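Local coordinates for 11S globulin seed storage protein (Amaranthus hypochondriacus, PDB 3QAC) that probably serves as a seed storage protein, a nutrient reserve of the 11S globulin family built from two cupin domains, at residues C14-L19 and Q365-E370; A337-L342 and I386-F391. One frame throughout, in Å; residues are numbered along the deposited sequence.

Both contacts reach one antiparallel sheet of the C-terminal cupin domain, on the same side of the chain's centre, with their own centres 14 Å apart and their nearest atoms about 7 Å apart, so they do not touch. Strand 354-360 joins them: it pairs with strand 366-373, which carries half of contact 1, and with strand 385-391, which carries half of contact 2. I357 and I359 of that strand meet side chains from both. Contact 1 brings the N-terminal segment 14-19 onto the sheet from a distant part of the sequence, whereas contact 2 pairs two strands within the sheet. Each also reaches the second subunit.

Contact 1 (C14-L19 and Q365-E370); sequences CQIDRL and QSVFDE
V367 reaches segment 14-19 with both of its methyls, which diverge to meet different residues. CG1, set anti to the carbonyl carbon (chi1 -70°), presses on the backbone of D17, 3.2 Å from its CA, and also nears I16 O. CG2 turns instead to the leucine, 3.7 Å from L19 CD1, and the two side chains meet at a slant, one branch against one branch. The same pair of residues is tied through the backbone: L19 N donates to V367 O at 2.7 Å in a nearly straight bond (172° at the hydrogen), the donor tilted a little from the carbonyl plane. The V367 carbonyl also has R18 CA beside it, and V367 CA in turn lies 3.4 Å from D17 O in a CA-H...O contact. F368 meets L19 nearer its backbone. With CG anti to the backbone N (chi1 -166°), its ring turns an edge to the leucine backbone, with CD2 3.3 Å from L19 O, that oxygen in the ring plane, and 3.9 Å from L19 CB.

L19, V367 and F368 all touch I359 of strand 354-360, while N361 ND2 donates to I16 O. I16 and L19 also pack against helix 43-48, to which the C14-C47 disulfide fastens the segment, and C14 N bonds to D174 of the second subunit. Two residues of strand 366-373, V367 and F368, stand opposite the single I359, which is the classic beta bulge; it coincides with the corner the chain turns at V367, where the N-terminal segment meets the C-terminal cupin sheet.

Contact 2 (A337-L342 and I386-F391); sequences APHYNL and IVKQAF
A337 meets I386-F391 chiefly through its backbone, and its carbonyl has a second task: it takes the ND1-H of H339 at 2.7 Å, nearly along the C=O axis and close to the imidazole plane. P338 follows, its ring lying alongside V387 and pointing the same way, with CG 4.0 Å from V387 CB; its CA also sends a CA-H...O contact to I386 O. H339 carries the pairing. Its backbone forms an antiparallel hydrogen-bonded pair with I386, H339 N giving to I386 O and I386 N to H339 O, each at 2.7 Å. The imidazole, with CG between the backbone N and the carbonyl carbon (chi1 56°), folds back over the pair, and I386 CG2 lies over one face, 4.0 Å from the ring centroid, in a CH-pi contact. K388 comes across at about a right angle, and its bent end brings NZ to the ring edge. One water links the two, 2.9 Å from H339 NE2 and 2.8 Å from K388 NZ, accepting from the lysine. Replacing H339 by an alanine would probably leave A337 O and the water without their imidazole partner and open a gap beside I386 CG2. Further along, N341 O accepts from N383 ND2.

The other strands close round this pair: F408 of strand 408-410 meets the H339 ring edge-to-face, and I386 packs on I357 and I359 of strand 354-360. Y340, pointing away from strand 385-391, stacks on F67 of the second subunit, while P338 and V387 pack against S223 and F215 of that subunit.

Contact 1 (C14-L19 and Q365-E370)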
loop_
_atom_site.group_PDB
_atom_site.type_symbol
_atom_site.label_atom_id
_atom_site.label_comp_id
_atom_site.label_asym_id
_atom_site.label_seq_id
_atom_site.Cartn_x
_atom_site.Cartn_y
_atom_site.Cartn_z
ATOM N N CYS A 14 -17.343 2.422 -5.606
ATOM C CA CYS A 14 -17.909 1.516 -4.605
ATOM C C CYS A 14 -19.235 1.974 -4.009
ATOM O O CYS A 14 -19.782 1.285 -3.160
ATOM C CB CYS A 14 -16.897 1.202 -3.496
ATOM S SG CYS A 14 -15.478 0.297 -4.093
ATOM N N GLN A 15 -19.745 3.126 -4.444
ATOM C CA GLN A 15 -21.125 3.517 -4.154
ATOM C C GLN A 15 -22.033 2.659 -5.018
ATOM O O GLN A 15 -22.507 3.086 -6.054
ATOM C CB GLN A 15 -21.363 4.978 -4.521
ATOM C CG GLN A 15 -20.483 5.945 -3.774
ATOM C CD GLN A 15 -20.761 5.921 -2.298
ATOM O OE1 GLN A 15 -20.182 5.124 -1.558
ATOM N NE2 GLN A 15 -21.660 6.791 -1.852
ATOM N N ILE A 16 -22.274 1.441 -4.580
ATOM C CA ILE A 16 -22.965 0.474 -5.386
ATOM C C ILE A 16 -24.382 0.231 -4.876
ATOM O O ILE A 16 -24.584 -0.061 -3.693
ATOM C CB ILE A 16 -22.149 -0.815 -5.411
ATOM C CG1 ILE A 16 -20.974 -0.637 -6.371
ATOM C CG2 ILE A 16 -23.013 -2.016 -5.770
ATOM C CD1 ILE A 16 -19.968 -1.707 -6.232
ATOM N N ASP A 17 -25.364 0.392 -5.766
ATOM C CA ASP A 17 -26.735 -0.006 -5.447
ATOM C C ASP A 17 -27.251 -1.078 -6.383
ATOM O O ASP A 17 -28.369 -1.560 -6.225
ATOM C CB ASP A 17 -27.721 1.171 -5.384
ATOM C CG ASP A 17 -27.158 2.432 -5.961
ATOM O OD1 ASP A 17 -26.857 3.350 -5.158
ATOM O OD2 ASP A 17 -27.017 2.497 -7.204
ATOM N N ARG A 18 -26.434 -1.478 -7.342
ATOM C CA ARG A 18 -26.832 -2.551 -8.231
ATOM C C ARG A 18 -25.642 -3.427 -8.606
ATOM O O ARG A 18 -24.660 -2.953 -9.169
ATOM C CB ARG A 18 -27.477 -1.964 -9.492
ATOM C CG ARG A 18 -27.942 -2.993 -10.508
ATOM C CD ARG A 18 -28.498 -2.281 -11.760
ATOM N NE ARG A 18 -29.077 -3.208 -12.729
ATOM C CZ ARG A 18 -28.396 -3.742 -13.737
ATOM N NH1 ARG A 18 -27.120 -3.433 -13.900
ATOM N NH2 ARG A 18 -28.985 -4.586 -14.578
ATOM N N LEU A 19 -25.728 -4.711 -8.292
ATOM C CA LEU A 19 -24.734 -5.651 -8.765
ATOM C C LEU A 19 -25.433 -6.545 -9.751
ATOM O O LEU A 19 -26.658 -6.624 -9.787
ATOM C CB LEU A 19 -24.158 -6.488 -7.640
ATOM C CG LEU A 19 -23.407 -5.768 -6.527
ATOM C CD1 LEU A 19 -23.181 -6.733 -5.350
ATOM C CD2 LEU A 19 -22.100 -5.178 -7.036
ATOM N N GLN A 365 -29.868 -1.493 1.686
ATOM C CA GLN A 365 -30.564 -1.750 0.427
ATOM C C GLN A 365 -30.024 -3.005 -0.224
ATOM O O GLN A 365 -28.808 -3.220 -0.258
ATOM C CB GLN A 365 -30.395 -0.566 -0.542
ATOM C CG GLN A 365 -31.065 0.716 -0.074
ATOM C CD GLN A 365 -32.508 0.480 0.373
ATOM O OE1 GLN A 365 -33.364 0.074 -0.428
ATOM N NE2 GLN A 365 -32.779 0.720 1.658
ATOM N N SER A 366 -30.925 -3.830 -0.746
ATOM C CA SER A 366 -30.525 -4.974 -1.546
ATOM C C SER A 366 -29.919 -4.447 -2.838
ATOM O O SER A 366 -30.472 -3.551 -3.459
ATOM C CB SER A 366 -31.725 -5.871 -1.843
ATOM O OG SER A 366 -31.382 -6.909 -2.753
ATOM N N VAL A 367 -28.762 -4.958 -3.232
ATOM C CA VAL A 367 -28.159 -4.490 -4.475
ATOM C C VAL A 367 -28.101 -5.661 -5.409
ATOM O O VAL A 367 -27.653 -5.564 -6.540
ATOM C CB VAL A 367 -26.759 -3.904 -4.265
ATOM C CG1 VAL A 367 -26.859 -2.572 -3.506
ATOM C CG2 VAL A 367 -25.837 -4.921 -3.540
ATOM N N PHE A 368 -28.594 -6.780 -4.915
ATOM C CA PHE A 368 -28.529 -8.010 -5.661
ATOM C C PHE A 368 -29.484 -9.004 -5.039
ATOM O O PHE A 368 -29.473 -9.218 -3.826
ATOM C CB PHE A 368 -27.111 -8.583 -5.631
ATOM C CG PHE A 368 -26.899 -9.659 -6.628
ATOM C CD1 PHE A 368 -26.859 -10.982 -6.241
ATOM C CD2 PHE A 368 -26.773 -9.345 -7.976
ATOM C CE1 PHE A 368 -26.670 -11.978 -7.178
ATOM C CE2 PHE A 368 -26.596 -10.324 -8.912
ATOM C CZ PHE A 368 -26.549 -11.649 -8.517
ATOM N N ASP A 369 -30.322 -9.588 -5.881
ATOM C CA ASP A 369 -31.227 -10.642 -5.466
ATOM C C ASP A 369 -31.601 -11.416 -6.714
ATOM O O ASP A 369 -32.652 -11.200 -7.302
ATOM C CB ASP A 369 -32.472 -10.079 -4.777
ATOM C CG ASP A 369 -33.338 -11.179 -4.144
ATOM O OD1 ASP A 369 -32.902 -12.357 -4.128
ATOM O OD2 ASP A 369 -34.455 -10.860 -3.665
ATOM N N GLU A 370 -30.702 -12.300 -7.125
ATOM C CA GLU A 370 -30.822 -13.016 -8.379
ATOM C C GLU A 370 -30.244 -14.395 -8.120
ATOM O O GLU A 370 -29.639 -14.627 -7.067
ATOM C CB GLU A 370 -29.983 -12.310 -9.449
ATOM C CG GLU A 370 -30.616 -12.256 -10.852
ATOM C CD GLU A 370 -29.572 -12.178 -11.972
ATOM O OE1 GLU A 370 -29.066 -11.055 -12.250
ATOM O OE2 GLU A 370 -29.257 -13.249 -12.564
#

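Contact 2 (A337-L342 and I386-F391)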
loop_
_atom_site.group_PDB
_atom_site.type_symbol
_atom_site.label_atom_id
_atom_site.label_comp_id
_atom_site.label_asym_id
_atom_site.label_seq_id
_atom_site.Cartn_x
_atom_site.Cartn_y
_atom_site.Cartn_z
ATOM N N ALA A 337 -25.208 -18.851 5.898
ATOM C CA ALA A 337 -25.861 -17.782 6.627
ATOM C C ALA A 337 -25.433 -16.414 6.125
ATOM O O ALA A 337 -24.326 -16.246 5.616
ATOM C CB ALA A 337 -25.584 -17.891 8.104
ATOM N N PRO A 338 -26.314 -15.423 6.282
ATOM C CA PRO A 338 -25.911 -14.068 5.923
ATOM C C PRO A 338 -24.593 -13.769 6.621
ATOM O O PRO A 338 -24.462 -14.020 7.811
ATOM C CB PRO A 338 -27.029 -13.206 6.512
ATOM C CG PRO A 338 -28.214 -14.109 6.580
ATOM C CD PRO A 338 -27.643 -15.463 6.914
ATOM N N HIS A 339 -23.624 -13.268 5.875
ATOM C CA HIS A 339 -22.331 -12.946 6.435
ATOM C C HIS A 339 -21.763 -11.791 5.650
ATOM O O HIS A 339 -22.263 -11.442 4.580
ATOM C CB HIS A 339 -21.380 -14.130 6.304
ATOM C CG HIS A 339 -21.219 -14.595 4.895
ATOM N ND1 HIS A 339 -22.220 -15.253 4.217
ATOM C CD2 HIS A 339 -20.189 -14.474 4.024
ATOM C CE1 HIS A 339 -21.811 -15.530 2.993
ATOM N NE2 HIS A 339 -20.581 -15.069 2.850
ATOM N N TYR A 340 -20.711 -11.197 6.192
ATOM C CA TYR A 340 -19.989 -10.187 5.468
ATOM C C TYR A 340 -18.520 -10.451 5.617
ATOM O O TYR A 340 -18.080 -10.977 6.623
ATOM C CB TYR A 340 -20.343 -8.811 5.994
ATOM C CG TYR A 340 -19.733 -8.461 7.333
ATOM C CD1 TYR A 340 -20.315 -8.875 8.519
ATOM C CD2 TYR A 340 -18.599 -7.685 7.397
ATOM C CE1 TYR A 340 -19.767 -8.521 9.740
ATOM C CE2 TYR A 340 -18.050 -7.320 8.591
ATOM C CZ TYR A 340 -18.629 -7.735 9.768
ATOM O OH TYR A 340 -18.054 -7.363 10.963
ATOM N N ASN A 341 -17.769 -10.096 4.601
ATOM C CA ASN A 341 -16.339 -10.221 4.645
ATOM C C ASN A 341 -15.745 -8.952 5.245
ATOM O O ASN A 341 -16.074 -7.830 4.805
ATOM C CB ASN A 341 -15.825 -10.491 3.242
ATOM C CG ASN A 341 -16.426 -11.774 2.644
ATOM O OD1 ASN A 341 -15.835 -12.854 2.766
ATOM N ND2 ASN A 341 -17.613 -11.661 2.013
ATOM N N LEU A 342 -14.882 -9.130 6.250
ATOM C CA LEU A 342 -14.353 -7.998 7.019
ATOM C C LEU A 342 -13.379 -7.181 6.226
ATOM O O LEU A 342 -13.332 -5.958 6.357
ATOM C CB LEU A 342 -13.587 -8.441 8.267
ATOM C CG LEU A 342 -14.127 -9.287 9.416
ATOM C CD1 LEU A 342 -13.786 -8.623 10.756
ATOM C CD2 LEU A 342 -15.590 -9.622 9.303
ATOM N N ILE A 386 -24.076 -10.632 2.700
ATOM C CA ILE A 386 -24.498 -11.586 1.697
ATOM C C ILE A 386 -24.968 -12.922 2.292
ATOM O O ILE A 386 -24.445 -13.373 3.312
ATOM C CB ILE A 386 -23.409 -11.796 0.624
ATOM C CG1 ILE A 386 -23.739 -13.000 -0.244
ATOM C CG2 ILE A 386 -22.020 -11.961 1.262
ATOM C CD1 ILE A 386 -22.779 -13.214 -1.356
ATOM N N VAL A 387 -25.993 -13.502 1.663
ATOM C CA VAL A 387 -26.495 -14.845 1.962
ATOM C C VAL A 387 -26.554 -15.665 0.671
ATOM O O VAL A 387 -26.799 -15.142 -0.414
ATOM C CB VAL A 387 -27.890 -14.807 2.645
ATOM C CG1 VAL A 387 -28.918 -14.092 1.765
ATOM C CG2 VAL A 387 -28.352 -16.219 3.022
ATOM N N LYS A 388 -26.264 -16.947 0.774
ATOM C CA LYS A 388 -26.274 -17.799 -0.402
ATOM C C LYS A 388 -27.204 -18.963 -0.124
ATOM O O LYS A 388 -26.992 -19.719 0.824
ATOM C CB LYS A 388 -24.873 -18.330 -0.723
ATOM C CG LYS A 388 -23.740 -17.316 -0.547
ATOM C CD LYS A 388 -22.441 -17.857 -1.159
ATOM C CE LYS A 388 -21.257 -16.944 -0.909
ATOM N NZ LYS A 388 -20.753 -17.100 0.475
ATOM N N GLN A 389 -28.243 -19.094 -0.938
ATOM C CA GLN A 389 -29.211 -20.164 -0.758
ATOM C C GLN A 389 -29.170 -21.102 -1.952
ATOM O O GLN A 389 -29.574 -20.740 -3.061
ATOM C CB GLN A 389 -30.603 -19.582 -0.558
ATOM C CG GLN A 389 -31.726 -20.539 -0.848
ATOM C CD GLN A 389 -32.265 -21.176 0.400
ATOM O OE1 GLN A 389 -33.024 -20.557 1.151
ATOM N NE2 GLN A 389 -31.878 -22.422 0.634
ATOM N N ALA A 390 -28.648 -22.303 -1.728
ATOM C CA ALA A 390 -28.579 -23.312 -2.780
ATOM C C ALA A 390 -29.978 -23.772 -3.188
ATOM O O ALA A 390 -30.912 -23.787 -2.377
ATOM C CB ALA A 390 -27.747 -24.501 -2.315
ATOM N N PHE A 391 -30.124 -24.152 -4.448
ATOM C CA PHE A 391 -31.350 -24.809 -4.875
ATOM C C PHE A 391 -31.125 -26.316 -4.946
ATOM O O PHE A 391 -30.114 -26.821 -4.443
ATOM C CB PHE A 391 -31.875 -24.232 -6.190
ATOM C CG PHE A 391 -32.481 -22.864 -6.039
ATOM C CD1 PHE A 391 -33.362 -22.594 -4.996
ATOM C CD2 PHE A 391 -32.173 -21.846 -6.934
ATOM C CE1 PHE A 391 -33.928 -21.329 -4.852
ATOM C CE2 PHE A 391 -32.732 -20.586 -6.799
ATOM C CZ PHE A 391 -33.610 -20.324 -5.756
HETATM O O HOH W 1 -18.855 -15.079 0.519
#